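Local atomic coordinates of DNA polymerase sliding clamp (Archaeoglobus fulgidus, PDB entry 1RWZ), a protein that probably acts as a ring-shaped trimeric sliding clamp that encircles DNA and tethers the polymerase and other DNA-processing proteins to it during replication. Residues Lys12-Arg16 and Ile74-Lys79; Val91-Leu97 and Lys107-Ile111; Ile142-Asp146 and Val195-Lys199; Arg190-Ser194 and Leu238-Glu243. All coordinates share one frame; numbering follows the deposited sequence.

Contact 1 (Lys12-Arg16 and Ile74-Lys79); sequences KTVTR and IFDISK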
loop_
_atom_site.group_PDB
_atom_site.type_symbol
_atom_site.label_atom_id
_atom_site.label_comp_id
_atom_site.label_asym_id
_atom_site.label_seq_id
_atom_site.Cartn_x
_atom_site.Cartn_y
_atom_site.Cartn_z
ATOM N N LYS A 12 5.188 16.579 -11.528
ATOM C CA LYS A 12 4.955 15.135 -11.469
ATOM C C LYS A 12 3.752 14.698 -12.297
ATOM O O LYS A 12 3.810 13.710 -13.039
ATOM C CB LYS A 12 4.769 14.698 -10.009
ATOM C CG LYS A 12 6.025 14.889 -9.146
ATOM C CD LYS A 12 5.728 14.803 -7.644
ATOM C CE LYS A 12 5.319 13.403 -7.195
ATOM N NZ LYS A 12 6.457 12.439 -7.239
ATOM N N THR A 13 2.661 15.444 -12.180
ATOM C CA THR A 13 1.443 15.108 -12.901
ATOM C C THR A 13 1.557 15.264 -14.412
ATOM O O THR A 13 1.125 14.382 -15.160
ATOM C CB THR A 13 0.256 15.941 -12.368
ATOM O OG1 THR A 13 -0.019 15.541 -11.021
ATOM C CG2 THR A 13 -0.992 15.717 -13.215
ATOM N N VAL A 14 2.143 16.366 -14.868
ATOM C CA VAL A 14 2.288 16.593 -16.301
ATOM C C VAL A 14 3.309 15.626 -16.903
ATOM O O VAL A 14 3.158 15.171 -18.040
ATOM C CB VAL A 14 2.702 18.048 -16.586
ATOM C CG1 VAL A 14 3.023 18.227 -18.054
ATOM C CG2 VAL A 14 1.557 18.988 -16.192
ATOM N N THR A 15 4.344 15.307 -16.137
ATOM C CA THR A 15 5.360 14.372 -16.609
ATOM C C THR A 15 4.713 13.001 -16.766
ATOM O O THR A 15 4.911 12.316 -17.775
ATOM C CB THR A 15 6.542 14.288 -15.609
ATOM O OG1 THR A 15 7.235 15.542 -15.596
ATOM C CG2 THR A 15 7.520 13.190 -16.016
ATOM N N ARG A 16 3.925 12.604 -15.775
ATOM C CA ARG A 16 3.252 11.311 -15.822
ATOM C C ARG A 16 2.264 11.234 -16.985
ATOM O O ARG A 16 2.134 10.190 -17.628
ATOM C CB ARG A 16 2.510 11.037 -14.515
ATOM C CG ARG A 16 1.799 9.689 -14.494
ATOM C CD ARG A 16 1.189 9.389 -13.139
ATOM N NE ARG A 16 0.541 8.081 -13.114
ATOM C CZ ARG A 16 -0.035 7.555 -12.037
ATOM N NH1 ARG A 16 -0.045 8.230 -10.894
ATOM N NH2 ARG A 16 -0.596 6.353 -12.098
ATOM N N ILE A 74 12.964 12.006 -16.611
ATOM C CA ILE A 74 12.324 13.028 -15.793
ATOM C C ILE A 74 11.272 12.377 -14.904
ATOM O O ILE A 74 11.100 12.758 -13.747
ATOM C CB ILE A 74 11.652 14.126 -16.659
ATOM C CG1 ILE A 74 12.705 14.850 -17.502
ATOM C CG2 ILE A 74 10.929 15.131 -15.765
ATOM C CD1 ILE A 74 13.801 15.515 -16.693
ATOM N N PHE A 75 10.571 11.384 -15.441
ATOM C CA PHE A 75 9.551 10.698 -14.664
ATOM C C PHE A 75 10.201 9.949 -13.507
ATOM O O PHE A 75 9.711 9.980 -12.380
ATOM C CB PHE A 75 8.774 9.713 -15.540
ATOM C CG PHE A 75 7.674 8.997 -14.811
ATOM C CD1 PHE A 75 6.702 9.713 -14.119
ATOM C CD2 PHE A 75 7.604 7.609 -14.818
ATOM C CE1 PHE A 75 5.675 9.058 -13.445
ATOM C CE2 PHE A 75 6.580 6.946 -14.148
ATOM C CZ PHE A 75 5.614 7.673 -13.462
ATOM N N ASP A 76 11.309 9.277 -13.791
ATOM C CA ASP A 76 12.008 8.526 -12.761
ATOM C C ASP A 76 12.471 9.478 -11.660
ATOM O O ASP A 76 12.250 9.223 -10.478
ATOM C CB ASP A 76 13.198 7.782 -13.370
ATOM C CG ASP A 76 13.807 6.776 -12.414
ATOM O OD1 ASP A 76 13.044 6.125 -11.668
ATOM O OD2 ASP A 76 15.046 6.624 -12.417
ATOM N N ILE A 77 13.089 10.586 -12.057
ATOM C CA ILE A 77 13.576 11.584 -11.106
ATOM C C ILE A 77 12.432 12.248 -10.339
ATOM O O ILE A 77 12.573 12.567 -9.158
ATOM C CB ILE A 77 14.392 12.689 -11.822
ATOM C CG1 ILE A 77 15.640 12.083 -12.468
ATOM C CG2 ILE A 77 14.780 13.778 -10.834
ATOM C CD1 ILE A 77 16.615 11.456 -11.480
ATOM N N SER A 78 11.299 12.452 -11.008
ATOM C CA SER A 78 10.147 13.087 -10.372
ATOM C C SER A 78 9.613 12.261 -9.206
ATOM O O SER A 78 8.917 12.782 -8.337
ATOM C CB SER A 78 9.023 13.310 -11.390
ATOM O OG SER A 78 8.421 12.083 -11.763
ATOM N N LYS A 79 9.931 10.971 -9.188
ATOM C CA LYS A 79 9.471 10.102 -8.112
ATOM C C LYS A 79 10.176 10.428 -6.797
ATOM O O LYS A 79 9.696 10.072 -5.725
ATOM C CB LYS A 79 9.700 8.635 -8.479
ATOM C CG LYS A 79 8.836 8.155 -9.632
ATOM C CD LYS A 79 9.169 6.730 -10.026
ATOM C CE LYS A 79 8.280 6.267 -11.169
ATOM N NZ LYS A 79 8.583 4.866 -11.577
HETATM O O HOH W 1 6.247 11.255 -9.767
#
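Lys12 and Ser78 supply the polar part of this contact, in which an ammonium group takes hold of a main-chain carbonyl. Lys12 NZ donates to Ser78 O at 2.7 Å, approaching with a tilt of 34° from the carbonyl plane. The lysine chain is bent at both of its outer torsions (chi3 68°), which curls it round the acceptor: Lys12 CG lies 3.7 Å from Ser78 O, and CD and CE are hardly farther. A water accepts from Lys12 NZ at 2.8 Å and donates to Ser78 OG. Ile81 O takes a further bond from the same nitrogen, so three acceptors, two carbonyls and a water, surround it.

Apolar packing centres on Thr15. Its methyl, anti to the backbone N, is directed at the opposite helix, where Thr15 CG2 comes within 3.5 Å of Phe75 CA and reaches the Phe75 ring at its edge. The hydroxyl is turned back to Leu11 O in its own helix, while Thr15 OG1 still packs at 3.7 Å from Ile74 CG2. Beside it, Arg16 touches the ring with its aliphatic stem, Arg16 CB being 3.9 Å from Phe75 CE1.

The two short segments run roughly antiparallel, at 146°, with their axes 9.5 Å apart. Helices 8-19 and 71-78 are thus laid side by side on beta sheet, the DNA clamp fold's pattern, in which helices face the central channel. Val14 of the first packs on strand 45-52, Ile74 and Ile77 of the second pack on strand 104-109, and Asp76, Ile77 and Lys79 meet Lys147 and Ile148 of the second subunit.

Contact 2 (Val91-Leu97 and Lys107-Ile111); sequences VEDESTL and KVALI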
loop_
_atom_site.group_PDB
_atom_site.type_symbol
_atom_site.label_atom_id
_atom_site.label_comp_id
_atom_site.label_asym_id
_atom_site.label_seq_id
_atom_site.Cartn_x
_atom_site.Cartn_y
_atom_site.Cartn_z
ATOM N N VAL A 91 17.448 26.065 -17.953
ATOM C CA VAL A 91 18.120 25.687 -19.191
ATOM C C VAL A 91 18.938 26.914 -19.558
ATOM O O VAL A 91 18.397 27.917 -20.022
ATOM C CB VAL A 91 17.132 25.371 -20.332
ATOM C CG1 VAL A 91 17.906 25.012 -21.600
ATOM C CG2 VAL A 91 16.228 24.218 -19.931
ATOM N N GLU A 92 20.243 26.834 -19.318
ATOM C CA GLU A 92 21.147 27.948 -19.593
ATOM C C GLU A 92 21.696 27.927 -21.013
ATOM O O GLU A 92 21.998 28.975 -21.581
ATOM C CB GLU A 92 22.302 27.931 -18.594
ATOM C CG GLU A 92 21.852 27.812 -17.152
ATOM C CD GLU A 92 23.005 27.852 -16.176
ATOM O OE1 GLU A 92 23.937 27.030 -16.320
ATOM O OE2 GLU A 92 22.978 28.704 -15.263
ATOM N N ASP A 93 21.842 26.733 -21.575
ATOM C CA ASP A 93 22.338 26.594 -22.938
ATOM C C ASP A 93 21.317 25.847 -23.789
ATOM O O ASP A 93 20.192 26.316 -23.973
ATOM C CB ASP A 93 23.689 25.861 -22.959
ATOM C CG ASP A 93 23.733 24.669 -22.018
ATOM O OD1 ASP A 93 23.862 24.878 -20.792
ATOM O OD2 ASP A 93 23.638 23.522 -22.505
ATOM N N GLU A 94 21.705 24.688 -24.308
ATOM C CA GLU A 94 20.801 23.894 -25.130
ATOM C C GLU A 94 21.012 22.403 -24.924
ATOM O O GLU A 94 20.253 21.587 -25.448
ATOM C CB GLU A 94 20.997 24.228 -26.611
ATOM C CG GLU A 94 20.567 25.630 -27.006
ATOM C CD GLU A 94 20.727 25.882 -28.491
ATOM O OE1 GLU A 94 20.149 25.114 -29.292
ATOM O OE2 GLU A 94 21.428 26.848 -28.859
ATOM N N SER A 95 22.036 22.047 -24.154
ATOM C CA SER A 95 22.338 20.641 -23.919
ATOM C C SER A 95 22.030 20.129 -22.516
ATOM O O SER A 95 22.000 18.921 -22.300
ATOM C CB SER A 95 23.811 20.372 -24.227
ATOM O OG SER A 95 24.649 21.113 -23.358
ATOM N N THR A 96 21.792 21.033 -21.569
ATOM C CA THR A 96 21.525 20.607 -20.199
ATOM C C THR A 96 20.308 21.230 -19.516
ATOM O O THR A 96 20.085 22.435 -19.600
ATOM C CB THR A 96 22.736 20.893 -19.295
ATOM O OG1 THR A 96 23.909 20.303 -19.866
ATOM C CG2 THR A 96 22.507 20.321 -17.904
ATOM N N LEU A 97 19.546 20.387 -18.829
ATOM C CA LEU A 97 18.378 20.820 -18.070
ATOM C C LEU A 97 18.691 20.597 -16.596
ATOM O O LEU A 97 19.074 19.493 -16.202
ATOM C CB LEU A 97 17.144 19.993 -18.440
ATOM C CG LEU A 97 15.922 20.140 -17.523
ATOM C CD1 LEU A 97 15.368 21.559 -17.609
ATOM C CD2 LEU A 97 14.859 19.131 -17.927
ATOM N N LYS A 107 20.931 17.198 -13.050
ATOM C CA LYS A 107 21.310 17.723 -14.359
ATOM C C LYS A 107 21.125 16.595 -15.357
ATOM O O LYS A 107 21.668 15.509 -15.170
ATOM C CB LYS A 107 22.778 18.156 -14.388
ATOM C CG LYS A 107 23.114 19.409 -13.604
ATOM C CD LYS A 107 24.589 19.740 -13.778
ATOM C CE LYS A 107 24.957 21.048 -13.103
ATOM N NZ LYS A 107 26.405 21.363 -13.278
ATOM N N VAL A 108 20.345 16.833 -16.405
ATOM C CA VAL A 108 20.145 15.800 -17.405
ATOM C C VAL A 108 20.442 16.354 -18.783
ATOM O O VAL A 108 20.137 17.509 -19.082
ATOM C CB VAL A 108 18.703 15.230 -17.378
ATOM C CG1 VAL A 108 17.698 16.316 -17.700
ATOM C CG2 VAL A 108 18.584 14.077 -18.373
ATOM N N ALA A 109 21.065 15.530 -19.617
ATOM C CA ALA A 109 21.394 15.945 -20.966
ATOM C C ALA A 109 20.112 16.029 -21.778
ATOM O O ALA A 109 19.272 15.131 -21.726
ATOM C CB ALA A 109 22.356 14.946 -21.603
ATOM N N LEU A 110 19.958 17.120 -22.515
ATOM C CA LEU A 110 18.784 17.305 -23.351
ATOM C C LEU A 110 18.972 16.530 -24.650
ATOM O O LEU A 110 20.091 16.141 -24.997
ATOM C CB LEU A 110 18.580 18.792 -23.647
ATOM C CG LEU A 110 18.138 19.619 -22.436
ATOM C CD1 LEU A 110 18.122 21.096 -22.791
ATOM C CD2 LEU A 110 16.758 19.156 -21.988
ATOM N N ILE A 111 17.872 16.298 -25.352
ATOM C CA ILE A 111 17.898 15.570 -26.614
ATOM C C ILE A 111 17.693 16.559 -27.752
ATOM O O ILE A 111 16.952 17.528 -27.612
ATOM C CB ILE A 111 16.765 14.527 -26.680
ATOM C CG1 ILE A 111 16.887 13.547 -25.515
ATOM C CG2 ILE A 111 16.810 13.782 -28.008
ATOM C CD1 ILE A 111 15.725 12.586 -25.419
HETATM O O HOH W 2 22.647 17.530 -24.667
#
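Leu97 and Val108 face each other as a hydrogen-bonded antiparallel pair: Leu97 N donates to Val108 O at 2.9 Å, and Val108 N returns the bond to Leu97 O at 3.0 Å. Thr96 and Ala109 form the adjoining non-hydrogen-bonded pair. One step on, Leu110 N reaches Ser95 O at 2.7 Å, but from 49° above the carbonyl plane. A water donating to both Ser95 O and Leu110 O closes that end.

Leu97 and Val108 lie side by side, with Leu97 CB 3.8 Å from Val108 CG1. Leu110 CG lies anti to its carbonyl carbon (chi1 -70°), which sends the two methyls to different neighbours: CD2 packs on Leu97 CB at 3.7 Å, and CD1 rests 3.4 Å from Glu94 O.

Behind this shell, an Asx turn shapes the approach to the strand. Asp93 OD2 accepts from Ser95 N at 2.7 Å and also from Ser95 OG, the two donors coming from opposite faces of the carboxylate plane. Ile74 of helix 71-78 backs Leu97 and Val108. The pairing belongs to the beta hairpin of strands 96-101 and 104-109, whose outer strand pairs antiparallel with a strand of the second subunit, the sheet continuity across the interface that is characteristic of sliding-clamp rings.

Contact 3 (Ile142-Asp146 and Val195-Lys199); sequences IAAAD and VDYLK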
loop_
_atom_site.group_PDB
_atom_site.type_symbol
_atom_site.label_atom_id
_atom_site.label_comp_id
_atom_site.label_asym_id
_atom_site.label_seq_id
_atom_site.Cartn_x
_atom_site.Cartn_y
_atom_site.Cartn_z
ATOM N N ILE A 142 -15.127 4.459 -15.662
ATOM C CA ILE A 142 -14.214 3.676 -16.490
ATOM C C ILE A 142 -13.736 2.441 -15.726
ATOM O O ILE A 142 -13.596 1.360 -16.300
ATOM C CB ILE A 142 -12.993 4.525 -16.930
ATOM C CG1 ILE A 142 -13.466 5.720 -17.766
ATOM C CG2 ILE A 142 -12.007 3.680 -17.728
ATOM C CD1 ILE A 142 -14.302 5.341 -18.994
ATOM N N ALA A 143 -13.492 2.596 -14.429
ATOM C CA ALA A 143 -13.040 1.475 -13.613
ATOM C C ALA A 143 -14.114 0.395 -13.550
ATOM O O ALA A 143 -13.805 -0.798 -13.578
ATOM C CB ALA A 143 -12.689 1.955 -12.200
ATOM N N ALA A 144 -15.374 0.811 -13.465
ATOM C CA ALA A 144 -16.486 -0.134 -13.411
ATOM C C ALA A 144 -16.622 -0.848 -14.757
ATOM O O ALA A 144 -16.782 -2.069 -14.812
ATOM C CB ALA A 144 -17.779 0.598 -13.072
ATOM N N ALA A 145 -16.556 -0.078 -15.837
ATOM C CA ALA A 145 -16.666 -0.631 -17.182
ATOM C C ALA A 145 -15.540 -1.621 -17.463
ATOM O O ALA A 145 -15.747 -2.640 -18.124
ATOM C CB ALA A 145 -16.639 0.491 -18.207
ATOM N N ASP A 146 -14.352 -1.311 -16.957
ATOM C CA ASP A 146 -13.172 -2.148 -17.147
ATOM C C ASP A 146 -13.346 -3.565 -16.600
ATOM O O ASP A 146 -12.661 -4.493 -17.031
ATOM C CB ASP A 146 -11.960 -1.479 -16.494
ATOM C CG ASP A 146 -10.697 -2.313 -16.603
ATOM O OD1 ASP A 146 -10.320 -2.692 -17.732
ATOM O OD2 ASP A 146 -10.076 -2.580 -15.554
ATOM N N VAL A 195 -11.185 0.640 -23.485
ATOM C CA VAL A 195 -11.126 0.901 -22.051
ATOM C C VAL A 195 -9.683 1.011 -21.564
ATOM O O VAL A 195 -9.390 1.804 -20.669
ATOM C CB VAL A 195 -11.843 -0.214 -21.245
ATOM C CG1 VAL A 195 -11.594 -0.034 -19.750
ATOM C CG2 VAL A 195 -13.335 -0.173 -21.521
ATOM N N ASP A 196 -8.784 0.221 -22.152
ATOM C CA ASP A 196 -7.377 0.239 -21.753
ATOM C C ASP A 196 -6.786 1.645 -21.778
ATOM O O ASP A 196 -6.134 2.073 -20.818
ATOM C CB ASP A 196 -6.537 -0.669 -22.658
ATOM C CG ASP A 196 -6.868 -2.141 -22.491
ATOM O OD1 ASP A 196 -6.934 -2.613 -21.337
ATOM O OD2 ASP A 196 -7.048 -2.833 -23.520
ATOM N N TYR A 197 -7.002 2.360 -22.876
ATOM C CA TYR A 197 -6.486 3.717 -22.987
ATOM C C TYR A 197 -7.182 4.682 -22.033
ATOM O O TYR A 197 -6.527 5.509 -21.399
ATOM C CB TYR A 197 -6.623 4.241 -24.416
ATOM C CG TYR A 197 -5.496 3.817 -25.331
ATOM C CD1 TYR A 197 -5.533 2.592 -26.000
ATOM C CD2 TYR A 197 -4.393 4.643 -25.526
ATOM C CE1 TYR A 197 -4.492 2.205 -26.848
ATOM C CE2 TYR A 197 -3.346 4.266 -26.368
ATOM C CZ TYR A 197 -3.407 3.046 -27.026
ATOM O OH TYR A 197 -2.376 2.682 -27.867
ATOM N N LEU A 198 -8.503 4.578 -21.936
ATOM C CA LEU A 198 -9.269 5.459 -21.060
ATOM C C LEU A 198 -8.821 5.300 -19.611
ATOM O O LEU A 198 -8.709 6.281 -18.874
ATOM C CB LEU A 198 -10.765 5.158 -21.178
ATOM C CG LEU A 198 -11.394 5.496 -22.537
ATOM C CD1 LEU A 198 -12.817 4.965 -22.602
ATOM C CD2 LEU A 198 -11.373 7.007 -22.739
ATOM N N LYS A 199 -8.558 4.062 -19.212
ATOM C CA LYS A 199 -8.119 3.789 -17.851
ATOM C C LYS A 199 -6.757 4.436 -17.605
ATOM O O LYS A 199 -6.526 5.028 -16.548
ATOM C CB LYS A 199 -8.045 2.276 -17.620
ATOM C CG LYS A 199 -7.812 1.867 -16.179
ATOM C CD LYS A 199 -7.878 0.355 -16.050
ATOM C CE LYS A 199 -7.665 -0.104 -14.619
ATOM N NZ LYS A 199 -7.642 -1.593 -14.539
HETATM O O HOH W 3 -8.252 -1.992 -19.300
#
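Asp146 and Lys199 meet because both side chains leave their helices with CG anti to the backbone N: the aspartate at chi1 178°, the lysine fully extended beyond CG. The lysine thereby spans the gap, the two side chains crossing at about a right angle, and Lys199 NZ forms a salt bridge with Asp146 OD2 at 2.8 Å. The nitrogen comes from above the carboxylate plane, 46° out of it. The other oxygen is held differently: a water donates to Asp146 OD1 at 2.7 Å and also to Asp196 OD1, which probably eases the proximity of two like charges.

Next to the ion pair the packing is largely apolar. Val195 CG1 is 3.6 Å from Asp146 CB, buttressing the root of the carboxylate. Ile142 places its two branches separately: CG2 lies 3.8 Å from Lys199 N, on the opposing backbone, whereas CD1 meets Leu198 CD1 at 3.9 Å. Val152 of strand 151-157 underlies Val195 and Leu198.

The axes of the short segments approach to 9.8 Å at 148°, describing a near-antiparallel pair formed by helices 135-146 and 195-201. Such paired helices, resting on beta sheet, are the hallmark of the DNA clamp fold, where they line the central channel of the ring.

Contact 4 (Arg190-Ser194 and Leu238-Glu243); sequences RSMFS and LAPRIE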
loop_
_atom_site.group_PDB
_atom_site.type_symbol
_atom_site.label_atom_id
_atom_site.label_comp_id
_atom_site.label_asym_id
_atom_site.label_seq_id
_atom_site.Cartn_x
_atom_site.Cartn_y
_atom_site.Cartn_z
ATOM N N ARG A 190 -22.478 9.320 -30.440
ATOM C CA ARG A 190 -22.314 7.949 -29.978
ATOM C C ARG A 190 -21.067 7.358 -30.628
ATOM O O ARG A 190 -20.997 7.258 -31.850
ATOM C CB ARG A 190 -23.553 7.133 -30.370
ATOM C CG ARG A 190 -23.582 5.690 -29.894
ATOM C CD ARG A 190 -24.814 4.977 -30.467
ATOM N NE ARG A 190 -24.888 3.571 -30.074
ATOM C CZ ARG A 190 -25.326 3.139 -28.896
ATOM N NH1 ARG A 190 -25.741 4.003 -27.980
ATOM N NH2 ARG A 190 -25.342 1.841 -28.631
ATOM N N SER A 191 -20.084 6.987 -29.811
ATOM C CA SER A 191 -18.843 6.390 -30.308
ATOM C C SER A 191 -18.358 5.308 -29.344
ATOM O O SER A 191 -18.711 5.318 -28.166
ATOM C CB SER A 191 -17.746 7.452 -30.457
ATOM O OG SER A 191 -18.027 8.361 -31.506
ATOM N N MET A 192 -17.550 4.377 -29.842
ATOM C CA MET A 192 -17.021 3.305 -29.000
ATOM C C MET A 192 -15.510 3.464 -28.851
ATOM O O MET A 192 -14.829 3.839 -29.804
ATOM C CB MET A 192 -17.348 1.936 -29.605
ATOM C CG MET A 192 -16.915 0.767 -28.733
ATOM S SD MET A 192 -17.819 -0.746 -29.097
ATOM C CE MET A 192 -18.772 -0.926 -27.637
ATOM N N PHE A 193 -14.992 3.178 -27.656
ATOM C CA PHE A 193 -13.563 3.326 -27.383
ATOM C C PHE A 193 -12.962 2.211 -26.544
ATOM O O PHE A 193 -13.672 1.479 -25.856
ATOM C CB PHE A 193 -13.289 4.649 -26.652
ATOM C CG PHE A 193 -13.803 5.856 -27.373
ATOM C CD1 PHE A 193 -15.026 6.427 -27.020
ATOM C CD2 PHE A 193 -13.087 6.397 -28.435
ATOM C CE1 PHE A 193 -15.528 7.521 -27.720
ATOM C CE2 PHE A 193 -13.576 7.490 -29.145
ATOM C CZ PHE A 193 -14.802 8.053 -28.789
ATOM N N SER A 194 -11.636 2.112 -26.603
ATOM C CA SER A 194 -10.879 1.126 -25.840
ATOM C C SER A 194 -10.772 1.535 -24.376
ATOM O O SER A 194 -10.309 2.634 -24.062
ATOM C CB SER A 194 -9.470 0.985 -26.414
ATOM O OG SER A 194 -8.564 0.544 -25.413
ATOM N N LEU A 238 -8.480 10.202 -28.186
ATOM C CA LEU A 238 -8.457 8.769 -28.439
ATOM C C LEU A 238 -9.238 8.389 -29.686
ATOM O O LEU A 238 -10.408 8.750 -29.827
ATOM C CB LEU A 238 -9.037 8.030 -27.226
ATOM C CG LEU A 238 -9.169 6.508 -27.288
ATOM C CD1 LEU A 238 -7.799 5.886 -27.527
ATOM C CD2 LEU A 238 -9.773 5.987 -25.988
ATOM N N ALA A 239 -8.581 7.656 -30.584
ATOM C CA ALA A 239 -9.214 7.199 -31.825
ATOM C C ALA A 239 -10.377 6.266 -31.499
ATOM O O ALA A 239 -10.335 5.514 -30.522
ATOM C CB ALA A 239 -8.180 6.472 -32.704
ATOM N N PRO A 240 -11.431 6.283 -32.329
ATOM C CA PRO A 240 -12.600 5.433 -32.101
ATOM C C PRO A 240 -12.545 4.047 -32.737
ATOM O O PRO A 240 -11.747 3.794 -33.643
ATOM C CB PRO A 240 -13.727 6.260 -32.694
ATOM C CG PRO A 240 -13.065 6.810 -33.947
ATOM C CD PRO A 240 -11.667 7.214 -33.453
ATOM N N ARG A 241 -13.397 3.159 -32.234
ATOM C CA ARG A 241 -13.542 1.817 -32.776
ATOM C C ARG A 241 -14.882 1.910 -33.504
ATOM O O ARG A 241 -15.508 2.969 -33.499
ATOM C CB ARG A 241 -13.599 0.765 -31.660
ATOM C CG ARG A 241 -12.284 0.617 -30.886
ATOM C CD ARG A 241 -12.289 -0.568 -29.921
ATOM N NE ARG A 241 -11.004 -0.696 -29.225
ATOM C CZ ARG A 241 -10.629 -1.753 -28.506
ATOM N NH1 ARG A 241 -11.431 -2.798 -28.375
ATOM N NH2 ARG A 241 -9.440 -1.769 -27.920
ATOM N N ILE A 242 -15.318 0.831 -34.143
ATOM C CA ILE A 242 -16.590 0.855 -34.861
ATOM C C ILE A 242 -17.783 0.711 -33.910
ATOM O O ILE A 242 -17.922 -0.308 -33.246
ATOM C CB ILE A 242 -16.643 -0.281 -35.914
ATOM C CG1 ILE A 242 -15.507 -0.106 -36.929
ATOM C CG2 ILE A 242 -17.994 -0.278 -36.623
ATOM C CD1 ILE A 242 -15.571 1.185 -37.708
ATOM N N GLU A 243 -18.635 1.734 -33.847
ATOM C CA GLU A 243 -19.819 1.707 -32.981
ATOM C C GLU A 243 -21.023 1.341 -33.844
ATOM O O GLU A 243 -21.338 2.039 -34.811
ATOM C CB GLU A 243 -20.042 3.081 -32.336
ATOM C CG GLU A 243 -20.962 3.081 -31.111
ATOM C CD GLU A 243 -22.387 2.658 -31.421
ATOM O OE1 GLU A 243 -23.029 3.297 -32.278
ATOM O OE2 GLU A 243 -22.871 1.686 -30.803
HETATM O O HOH W 4 -22.498 5.500 -33.408
HETATM O O HOH W 5 -17.188 4.852 -32.663
HETATM O O HOH W 6 -10.367 3.352 -28.838
#
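Met192 and Arg241 join the strand to the chain's tail through one straight backbone bond, Arg241 N to Met192 O at 2.9 Å, in segments whose end-to-end directions are 121° apart. Two waters add indirect backbone links: one accepts from Met192 N and donates to Arg241 O, and another links Ser194 N with Ala239 O.

At one end, Arg190 and Glu243 form a salt bridge. Arg190 NE lies 2.9 Å from both Glu243 OE1 and OE2, the carboxylate standing across the NE end of the guanidinium with the planes 89° apart. OE2 makes the salt bridge and takes a weak bond from Arg190 NH2. Glu243 OE1 also takes a water that donates to Arg190 O, and Glu243 CB packs 4.0 Å from Met192 CB.

Phe193 is the apolar centre of the other end. Ala239 O lies in the plane of its ring, at the edge, 3.6 Å from Phe193 CD2. Pro240 CB touches Phe193 CE2 at 3.8 Å, and Leu238 CD2 sits equally close to Phe193 CB. Farther along, the extended Arg241 lays its guanidinium against Ser194, whose CA is over one face; NH1 is secured by Gln151 OE1.

The tail leaving strand 232-238 thus runs along strand 189-194, from Ser194 back to Arg190. Ser194 is the N-cap of helix 195-201, its OG weakly bonded to Tyr197 N. Phe193 stacks edge-to-face with Phe154 of strand 151-157, and Val221 of strand 221-227 and Leu198 of helix 195-201 each pack on both Phe193 and Leu238.

How the contacts relate
The four contacts divide into two pairs. Contacts 1 and 2, in the N-terminal domain, have centres 17 Å apart and touch through side chains of helix 71-78 and the hairpin; both reach the second subunit. Contacts 3 and 4, in the C-terminal domain, lie 13 Å apart between centres. There strand 189-194 leads straight into helix 195-201, and Tyr197 packs on Leu238. Along the chain contact 1 closes before contact 2 opens, whereas the segments of contacts 3 and 4 alternate. Contacts 1 and 3 are comparable helix pairs, 23 Å apart between centres, repeating one architectural plan in both halves of the clamp subunit.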